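Dicer Related Helicase (Caenorhabditis elegans, PDB 6M6Q) probably hydrolyses ATP and binds double- and single-stranded RNA as a RIG-I-like helicase, of which this chain is the N-terminal domain. Local coordinates at residues 64-75 with 112-123. Numbering follows the deposited sequence. Where two conformers were deposited one is given.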
ATOM      1  N   LEU B  64      -4.138 -13.565 -17.320  1.00 68.54           N
ATOM      2  CA  LEU B  64      -3.163 -12.614 -17.912  1.00 64.58           C
ATOM      3  C   LEU B  64      -3.815 -11.941 -19.116  1.00 59.20           C
ATOM      4  O   LEU B  64      -3.944 -10.718 -19.097  1.00 62.56           O
ATOM      5  CB  LEU B  64      -1.877 -13.341 -18.313  1.00 64.05           C
ATOM      6  CG  LEU B  64      -0.703 -12.439 -18.711  1.00 63.54           C
ATOM      7  CD1 LEU B  64      -0.681 -12.171 -20.216  1.00 64.24           C
ATOM      8  CD2 LEU B  64      -0.728 -11.123 -17.950  1.00 65.77           C
ATOM      9  N   GLU B  65      -4.280 -12.742 -20.076  1.00 71.52           N
ATOM     10  CA  GLU B  65      -4.942 -12.290 -21.338  1.00 76.40           C
ATOM     11  C   GLU B  65      -6.048 -11.270 -21.011  1.00 70.87           C
ATOM     12  O   GLU B  65      -6.057 -10.211 -21.650  1.00 64.52           O
ATOM     13  CB  GLU B  65      -5.511 -13.495 -22.099  1.00 81.29           C
ATOM     14  CG  GLU B  65      -6.203 -13.143 -23.412  1.00 82.85           C
ATOM     15  CD  GLU B  65      -5.299 -13.129 -24.625  1.00 88.94           C
ATOM     16  OE1 GLU B  65      -5.821 -13.300 -25.749  1.00 90.68           O
ATOM     17  OE2 GLU B  65      -4.085 -12.946 -24.451  1.00 94.62           O
ATOM     18  N   GLU B  66      -6.898 -11.549 -20.008  1.00 65.58           N
ATOM     19  CA  GLU B  66      -7.980 -10.618 -19.568  1.00 77.19           C
ATOM     20  C   GLU B  66      -7.357  -9.256 -19.211  1.00 75.97           C
ATOM     21  O   GLU B  66      -7.870  -8.226 -19.686  1.00 86.30           O
ATOM     22  CB  GLU B  66      -8.767 -11.176 -18.372  1.00 73.31           C
ATOM     23  CG  GLU B  66      -9.816 -12.215 -18.731  1.00 79.14           C
ATOM     24  CD  GLU B  66     -10.521 -12.801 -17.512  1.00 89.81           C
ATOM     25  OE1 GLU B  66     -11.161 -13.887 -17.639  1.00 80.06           O
ATOM     26  OE2 GLU B  66     -10.421 -12.176 -16.426  1.00 92.87           O
ATOM     27  N   ILE B  67      -6.324  -9.257 -18.370  1.00 75.57           N
ATOM     28  CA  ILE B  67      -5.696  -8.020 -17.836  1.00 67.34           C
ATOM     29  C   ILE B  67      -5.128  -7.220 -19.007  1.00 69.27           C
ATOM     30  O   ILE B  67      -5.516  -6.036 -19.158  1.00 65.93           O
ATOM     31  CB  ILE B  67      -4.638  -8.364 -16.786  1.00 66.20           C
ATOM     32  CG1 ILE B  67      -5.293  -8.803 -15.472  1.00 72.08           C
ATOM     33  CG2 ILE B  67      -3.695  -7.200 -16.581  1.00 71.46           C
ATOM     34  CD1 ILE B  67      -4.471  -9.775 -14.668  1.00 72.93           C
ATOM     35  N   ALA B  68      -4.284  -7.851 -19.829  1.00 66.39           N
ATOM     36  CA  ALA B  68      -3.646  -7.227 -21.007  1.00 63.44           C
ATOM     37  C   ALA B  68      -4.722  -6.524 -21.832  1.00 67.18           C
ATOM     38  O   ALA B  68      -4.595  -5.326 -22.044  1.00 66.68           O
ATOM     39  CB  ALA B  68      -2.889  -8.246 -21.825  1.00 58.22           C
ATOM     40  N   ARG B  69      -5.764  -7.245 -22.239  1.00 73.49           N
ATOM     41  CA  ARG B  69      -6.871  -6.683 -23.057  1.00 69.99           C
ATOM     42  C   ARG B  69      -7.415  -5.445 -22.362  1.00 67.28           C
ATOM     43  O   ARG B  69      -7.280  -4.351 -22.929  1.00 66.91           O
ATOM     44  CB  ARG B  69      -7.980  -7.710 -23.259  1.00 76.75           C
ATOM     45  CG  ARG B  69      -7.541  -8.943 -24.029  1.00 78.45           C
ATOM     46  CD  ARG B  69      -6.600  -8.579 -25.152  1.00 82.92           C
ATOM     47  NE  ARG B  69      -6.301  -9.737 -25.961  1.00 91.05           N
ATOM     48  CZ  ARG B  69      -5.847  -9.696 -27.202  1.00 86.51           C
ATOM     49  NH1 ARG B  69      -5.634  -8.539 -27.806  1.00 83.11           N
ATOM     50  NH2 ARG B  69      -5.608 -10.824 -27.840  1.00 85.30           N
ATOM     51  N   MET B  70      -7.927  -5.597 -21.147  1.00 59.29           N
ATOM     52  CA  MET B  70      -8.546  -4.482 -20.389  1.00 61.27           C
ATOM     53  C   MET B  70      -7.674  -3.217 -20.484  1.00 57.81           C
ATOM     54  O   MET B  70      -8.235  -2.138 -20.442  1.00 57.30           O
ATOM     55  CB  MET B  70      -8.748  -4.860 -18.930  1.00 65.12           C
ATOM     56  CG  MET B  70      -9.936  -5.781 -18.724  1.00 79.15           C
ATOM     57  SD  MET B  70     -11.527  -4.937 -18.977  1.00 77.91           S
ATOM     58  CE  MET B  70     -12.585  -5.925 -17.917  1.00 86.07           C
ATOM     59  N   ILE B  71      -6.363  -3.371 -20.695  1.00 59.78           N
ATOM     60  CA  ILE B  71      -5.378  -2.256 -20.753  1.00 58.94           C
ATOM     61  C   ILE B  71      -5.317  -1.683 -22.185  1.00 61.40           C
ATOM     62  O   ILE B  71      -5.294  -0.438 -22.311  1.00 63.63           O
ATOM     63  CB  ILE B  71      -3.996  -2.725 -20.242  1.00 64.22           C
ATOM     64  CG1 ILE B  71      -4.020  -3.043 -18.739  1.00 64.78           C
ATOM     65  CG2 ILE B  71      -2.903  -1.710 -20.587  1.00 66.56           C
ATOM     66  CD1 ILE B  71      -2.802  -3.810 -18.260  1.00 68.35           C
ATOM     67  N   ILE B  72      -5.278  -2.538 -23.217  1.00 60.01           N
ATOM     68  CA  ILE B  72      -4.947  -2.135 -24.627  1.00 62.19           C
ATOM     69  C   ILE B  72      -6.219  -2.037 -25.487  1.00 64.27           C
ATOM     70  O   ILE B  72      -6.172  -1.315 -26.500  1.00 67.63           O
ATOM     71  CB  ILE B  72      -3.920  -3.088 -25.261  1.00 59.94           C
ATOM     72  CG1 ILE B  72      -4.406  -4.540 -25.271  1.00 62.04           C
ATOM     73  CG2 ILE B  72      -2.578  -2.942 -24.572  1.00 64.02           C
ATOM     74  CD1 ILE B  72      -3.489  -5.488 -26.016  1.00 67.35           C
ATOM     75  N   ASP B  73      -7.291  -2.759 -25.125  1.00 70.91           N
ATOM     76  CA  ASP B  73      -8.624  -2.710 -25.806  1.00 69.86           C
ATOM     77  C   ASP B  73      -9.013  -1.252 -26.070  1.00 68.60           C
ATOM     78  O   ASP B  73      -8.920  -0.424 -25.144  1.00 71.24           O
ATOM     79  CB  ASP B  73      -9.726  -3.394 -24.980  1.00 71.02           C
ATOM     80  CG  ASP B  73      -9.876  -4.894 -25.232  1.00 76.93           C
ATOM     81  OD1 ASP B  73      -9.050  -5.464 -26.008  1.00 71.72           O
ATOM     82  OD2 ASP B  73     -10.809  -5.489 -24.645  1.00 67.15           O
ATOM     83  N   GLU B  74      -9.397  -0.958 -27.307  1.00 79.33           N
ATOM     84  CA  GLU B  74      -9.947   0.345 -27.751  1.00 79.32           C
ATOM     85  C   GLU B  74     -11.274   0.578 -27.023  1.00 71.49           C
ATOM     86  O   GLU B  74     -12.045  -0.349 -26.806  1.00 68.88           O
ATOM     87  CB  GLU B  74     -10.118   0.302 -29.277  1.00 91.79           C
ATOM     88  CG  GLU B  74      -9.746   1.589 -29.996  1.00105.06           C
ATOM     89  CD  GLU B  74      -8.263   1.864 -30.095  1.00116.37           C
ATOM     90  OE1 GLU B  74      -7.505   0.915 -30.392  1.00123.69           O
ATOM     91  OE2 GLU B  74      -7.871   3.037 -29.917  1.00128.38           O
ATOM     92  N   PRO B  75     -11.589   1.812 -26.611  1.00 71.05           N
ATOM     93  CA  PRO B  75     -12.882   2.073 -25.961  1.00 75.05           C
ATOM     94  C   PRO B  75     -14.088   1.954 -26.933  1.00 72.40           C
ATOM     95  O   PRO B  75     -13.949   2.291 -28.109  1.00 73.85           O
ATOM     96  CB  PRO B  75     -12.698   3.507 -25.415  1.00 79.60           C
ATOM     97  CG  PRO B  75     -11.648   4.150 -26.351  1.00 77.11           C
ATOM     98  CD  PRO B  75     -10.756   3.014 -26.798  1.00 74.45           C
ATOM     99  N   GLN B 112     -13.081   5.021 -18.647  1.00 62.41           N
ATOM    100  CA  GLN B 112     -12.108   4.195 -19.417  1.00 64.28           C
ATOM    101  C   GLN B 112     -10.748   4.235 -18.703  1.00 59.22           C
ATOM    102  O   GLN B 112     -10.117   3.177 -18.593  1.00 59.05           O
ATOM    103  CB  GLN B 112     -12.017   4.682 -20.871  1.00 70.91           C
ATOM    104  CG  GLN B 112     -11.114   3.830 -21.763  1.00 85.92           C
ATOM    105  CD  GLN B 112     -11.725   2.495 -22.109  1.00 95.98           C
ATOM    106  OE1 GLN B 112     -11.023   1.507 -22.308  1.00110.27           O
ATOM    107  NE2 GLN B 112     -13.045   2.464 -22.224  1.00115.01           N
ATOM    108  N   LYS B 113     -10.366   5.411 -18.194  1.00 55.62           N
ATOM    109  CA  LYS B 113      -9.098   5.668 -17.465  1.00 58.54           C
ATOM    110  C   LYS B 113      -9.072   4.827 -16.183  1.00 55.56           C
ATOM    111  O   LYS B 113      -8.029   4.217 -15.890  1.00 61.13           O
ATOM    112  CB  LYS B 113      -8.971   7.164 -17.142  1.00 63.69           C
ATOM    113  CG  LYS B 113      -7.606   7.792 -17.442  1.00 70.84           C
ATOM    114  CD  LYS B 113      -7.546   9.289 -17.208  1.00 79.05           C
ATOM    115  CE  LYS B 113      -7.184   9.648 -15.782  1.00 89.98           C
ATOM    116  NZ  LYS B 113      -6.985  11.107 -15.615  1.00 99.77           N
ATOM    117  N   VAL B 114     -10.205   4.744 -15.500  1.00 51.46           N
ATOM    118  CA  VAL B 114     -10.390   4.034 -14.205  1.00 52.41           C
ATOM    119  C   VAL B 114     -10.166   2.527 -14.426  1.00 51.62           C
ATOM    120  O   VAL B 114      -9.479   1.910 -13.603  1.00 55.77           O
ATOM    121  CB  VAL B 114     -11.784   4.347 -13.616  1.00 53.05           C
ATOM    122  CG1 VAL B 114     -12.249   3.294 -12.641  1.00 51.76           C
ATOM    123  CG2 VAL B 114     -11.819   5.721 -12.957  1.00 56.66           C
ATOM    124  N   GLN B 115     -10.684   1.975 -15.525  1.00 53.83           N
ATOM    125  CA  GLN B 115     -10.495   0.549 -15.922  0.50 52.49           C
ATOM    126  C   GLN B 115      -9.018   0.311 -16.282  1.00 53.76           C
ATOM    127  O   GLN B 115      -8.395  -0.665 -15.751  1.00 55.06           O
ATOM    128  CB  GLN B 115     -11.410   0.218 -17.104  0.50 50.69           C
ATOM    129  CG  GLN B 115     -11.451  -1.260 -17.452  0.50 49.58           C
ATOM    130  CD  GLN B 115     -12.249  -1.516 -18.702  0.50 48.67           C
ATOM    131  OE1 GLN B 115     -13.482  -1.530 -18.687  0.50 46.50           O
ATOM    132  NE2 GLN B 115     -11.542  -1.732 -19.798  0.50 42.49           N
ATOM    133  N   ARG B 116      -8.468   1.156 -17.140  1.00 53.10           N
ATOM    134  CA  ARG B 116      -7.069   1.009 -17.590  1.00 55.62           C
ATOM    135  C   ARG B 116      -6.130   1.046 -16.373  1.00 57.34           C
ATOM    136  O   ARG B 116      -5.313   0.132 -16.250  1.00 51.87           O
ATOM    137  CB  ARG B 116      -6.733   2.053 -18.645  1.00 58.86           C
ATOM    138  CG  ARG B 116      -6.836   1.500 -20.052  1.00 56.58           C
ATOM    139  CD  ARG B 116      -6.804   2.561 -21.109  1.00 61.19           C
ATOM    140  NE  ARG B 116      -7.306   2.019 -22.354  1.00 66.69           N
ATOM    141  CZ  ARG B 116      -7.582   2.729 -23.428  1.00 66.99           C
ATOM    142  NH1 ARG B 116      -8.042   2.126 -24.509  1.00 74.36           N
ATOM    143  NH2 ARG B 116      -7.363   4.030 -23.439  1.00 68.14           N
ATOM    144  N   ARG B 117      -6.307   2.004 -15.462  1.00 55.97           N
ATOM    145  CA  ARG B 117      -5.460   2.113 -14.236  1.00 63.88           C
ATOM    146  C   ARG B 117      -5.629   0.884 -13.341  1.00 61.00           C
ATOM    147  O   ARG B 117      -4.630   0.407 -12.818  1.00 60.43           O
ATOM    148  CB  ARG B 117      -5.774   3.363 -13.427  1.00 57.77           C
ATOM    149  CG  ARG B 117      -4.569   4.265 -13.298  1.00 71.44           C
ATOM    150  CD  ARG B 117      -3.875   4.198 -11.965  1.00 69.76           C
ATOM    151  NE  ARG B 117      -3.817   5.556 -11.459  1.00 71.80           N
ATOM    152  CZ  ARG B 117      -2.982   5.991 -10.541  1.00 76.40           C
ATOM    153  NH1 ARG B 117      -2.093   5.177 -10.013  1.00 82.84           N
ATOM    154  NH2 ARG B 117      -3.041   7.251 -10.144  1.00 84.26           N
ATOM    155  N   ARG B 118      -6.854   0.438 -13.133  1.00 56.18           N
ATOM    156  CA  ARG B 118      -7.159  -0.711 -12.259  1.00 57.66           C
ATOM    157  C   ARG B 118      -6.376  -1.952 -12.741  1.00 58.94           C
ATOM    158  O   ARG B 118      -5.700  -2.613 -11.902  1.00 52.50           O
ATOM    159  CB  ARG B 118      -8.663  -0.948 -12.257  1.00 58.10           C
ATOM    160  CG  ARG B 118      -9.095  -2.227 -11.576  1.00 61.36           C
ATOM    161  CD  ARG B 118     -10.593  -2.263 -11.577  1.00 74.04           C
ATOM    162  NE  ARG B 118     -11.106  -3.604 -11.437  1.00 89.13           N
ATOM    163  CZ  ARG B 118     -12.353  -3.889 -11.096  1.00 94.93           C
ATOM    164  NH1 ARG B 118     -13.213  -2.910 -10.852  1.00 94.65           N
ATOM    165  NH2 ARG B 118     -12.734  -5.149 -10.986  1.00 92.99           N
ATOM    166  N   PHE B 119      -6.463  -2.264 -14.026  1.00 51.53           N
ATOM    167  CA  PHE B 119      -5.906  -3.508 -14.596  1.00 57.04           C
ATOM    168  C   PHE B 119      -4.390  -3.351 -14.831  1.00 58.03           C
ATOM    169  O   PHE B 119      -3.675  -4.364 -14.755  1.00 49.55           O
ATOM    170  CB  PHE B 119      -6.707  -3.913 -15.831  1.00 60.75           C
ATOM    171  CG  PHE B 119      -8.059  -4.480 -15.480  1.00 63.52           C
ATOM    172  CD1 PHE B 119      -8.189  -5.790 -15.039  1.00 65.03           C
ATOM    173  CD2 PHE B 119      -9.188  -3.678 -15.497  1.00 60.12           C
ATOM    174  CE1 PHE B 119      -9.431  -6.294 -14.684  1.00 72.25           C
ATOM    175  CE2 PHE B 119     -10.425  -4.182 -15.135  1.00 65.15           C
ATOM    176  CZ  PHE B 119     -10.545  -5.485 -14.721  1.00 67.34           C
ATOM    177  N   SER B 120      -3.906  -2.124 -15.057  1.00 56.25           N
ATOM    178  CA  SER B 120      -2.453  -1.800 -15.110  1.00 55.65           C
ATOM    179  C   SER B 120      -1.822  -2.112 -13.745  1.00 55.35           C
ATOM    180  O   SER B 120      -0.788  -2.795 -13.710  1.00 54.09           O
ATOM    181  CB  SER B 120      -2.214  -0.366 -15.492  1.00 56.31           C
ATOM    182  OG  SER B 120      -2.529  -0.140 -16.847  1.00 61.72           O
ATOM    183  N   GLU B 121      -2.447  -1.627 -12.669  1.00 55.34           N
ATOM    184  CA  GLU B 121      -1.996  -1.822 -11.266  1.00 56.33           C
ATOM    185  C   GLU B 121      -2.108  -3.297 -10.881  1.00 57.38           C
ATOM    186  O   GLU B 121      -1.273  -3.747 -10.109  1.00 54.17           O
ATOM    187  CB  GLU B 121      -2.787  -0.930 -10.312  1.00 58.21           C
ATOM    188  CG  GLU B 121      -2.465   0.554 -10.473  1.00 62.29           C
ATOM    189  CD  GLU B 121      -1.740   1.200  -9.313  1.00 66.43           C
ATOM    190  OE1 GLU B 121      -1.542   2.418  -9.367  1.00 77.34           O
ATOM    191  OE2 GLU B 121      -1.403   0.488  -8.348  1.00 77.89           O
ATOM    192  N   CYS B 122      -3.077  -4.032 -11.432  1.00 64.42           N
ATOM    193  CA  CYS B 122      -3.222  -5.490 -11.187  0.50 59.50           C
ATOM    194  C   CYS B 122      -2.041  -6.238 -11.813  1.00 60.45           C
ATOM    195  O   CYS B 122      -1.557  -7.190 -11.190  1.00 73.68           O
ATOM    196  CB  CYS B 122      -4.531  -6.043 -11.730  0.50 58.20           C
ATOM    197  SG  CYS B 122      -4.664  -7.840 -11.531  0.50 60.16           S
ATOM    198  N   PHE B 123      -1.584  -5.810 -12.981  1.00 58.71           N
ATOM    199  CA  PHE B 123      -0.433  -6.444 -13.676  1.00 58.91           C
ATOM    200  C   PHE B 123       0.855  -6.118 -12.911  1.00 59.90           C
ATOM    201  O   PHE B 123       1.539  -7.056 -12.459  1.00 59.26           O
ATOM    202  CB  PHE B 123      -0.362  -5.990 -15.125  1.00 54.83           C
ATOM    203  CG  PHE B 123       0.940  -6.279 -15.820  1.00 54.96           C
ATOM    204  CD1 PHE B 123       1.281  -7.567 -16.183  1.00 58.70           C
ATOM    205  CD2 PHE B 123       1.776  -5.251 -16.191  1.00 57.53           C
ATOM    206  CE1 PHE B 123       2.425  -7.817 -16.918  1.00 63.01           C
ATOM    207  CE2 PHE B 123       2.922  -5.499 -16.928  1.00 60.56           C
ATOM    208  CZ  PHE B 123       3.252  -6.787 -17.278  1.00 65.04           C
TER
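M70 and F119 meet where helix 64-72 runs roughly antiparallel to helix 112-123, the axes 8.3 Å apart at a signed angle of -144°, with the CA atoms of I71 and R116 in closest register. M70 lies across one face of the F119 ring: its CG sits almost exactly on the ring normal, 3.8 Å from the centroid, a CH-pi contact, and the bend at chi2 (-71°) keeps SD over the same face as a Met-aromatic contact. The CG of R118, from F119's own helix, lies against the opposite face. I67 brings its CG1 to the ring edge, its CD1 meets C122 SG (3.7 Å), and its CG2 branch turns to F123 CB. I71 continues this apolar seam, resting CD1 on the backbone of S120; beyond it V41 of helix 33-42 packs against I71, and F52 and F55 meet the F123 ring.

Polar contacts gather where helix 64-72 ends. R116, extended from CG to NE, gives NH1 to D73 O at 2.8 Å, the acceptor nearly in the guanidinium plane, and Q112 OE1, from the same helix, lies above one guanidinium face, offset toward its rim. A leucine in place of R116 would probably leave the D73 carbonyl without this donor and free the turn after the helix to shift. Q115 NE2 adds a weak bond to M70 O (3.4 Å), and P75 CB packs on the Q112 amide. In this all-helical N-terminal domain, apolar packing thus joins the short helix to helix 94-127, whose side-chain donors engage the M70 carbonyl weakly and the D73 carbonyl just past the helix, where R116's positive charge is likely to suit the helix end's partial negative charge.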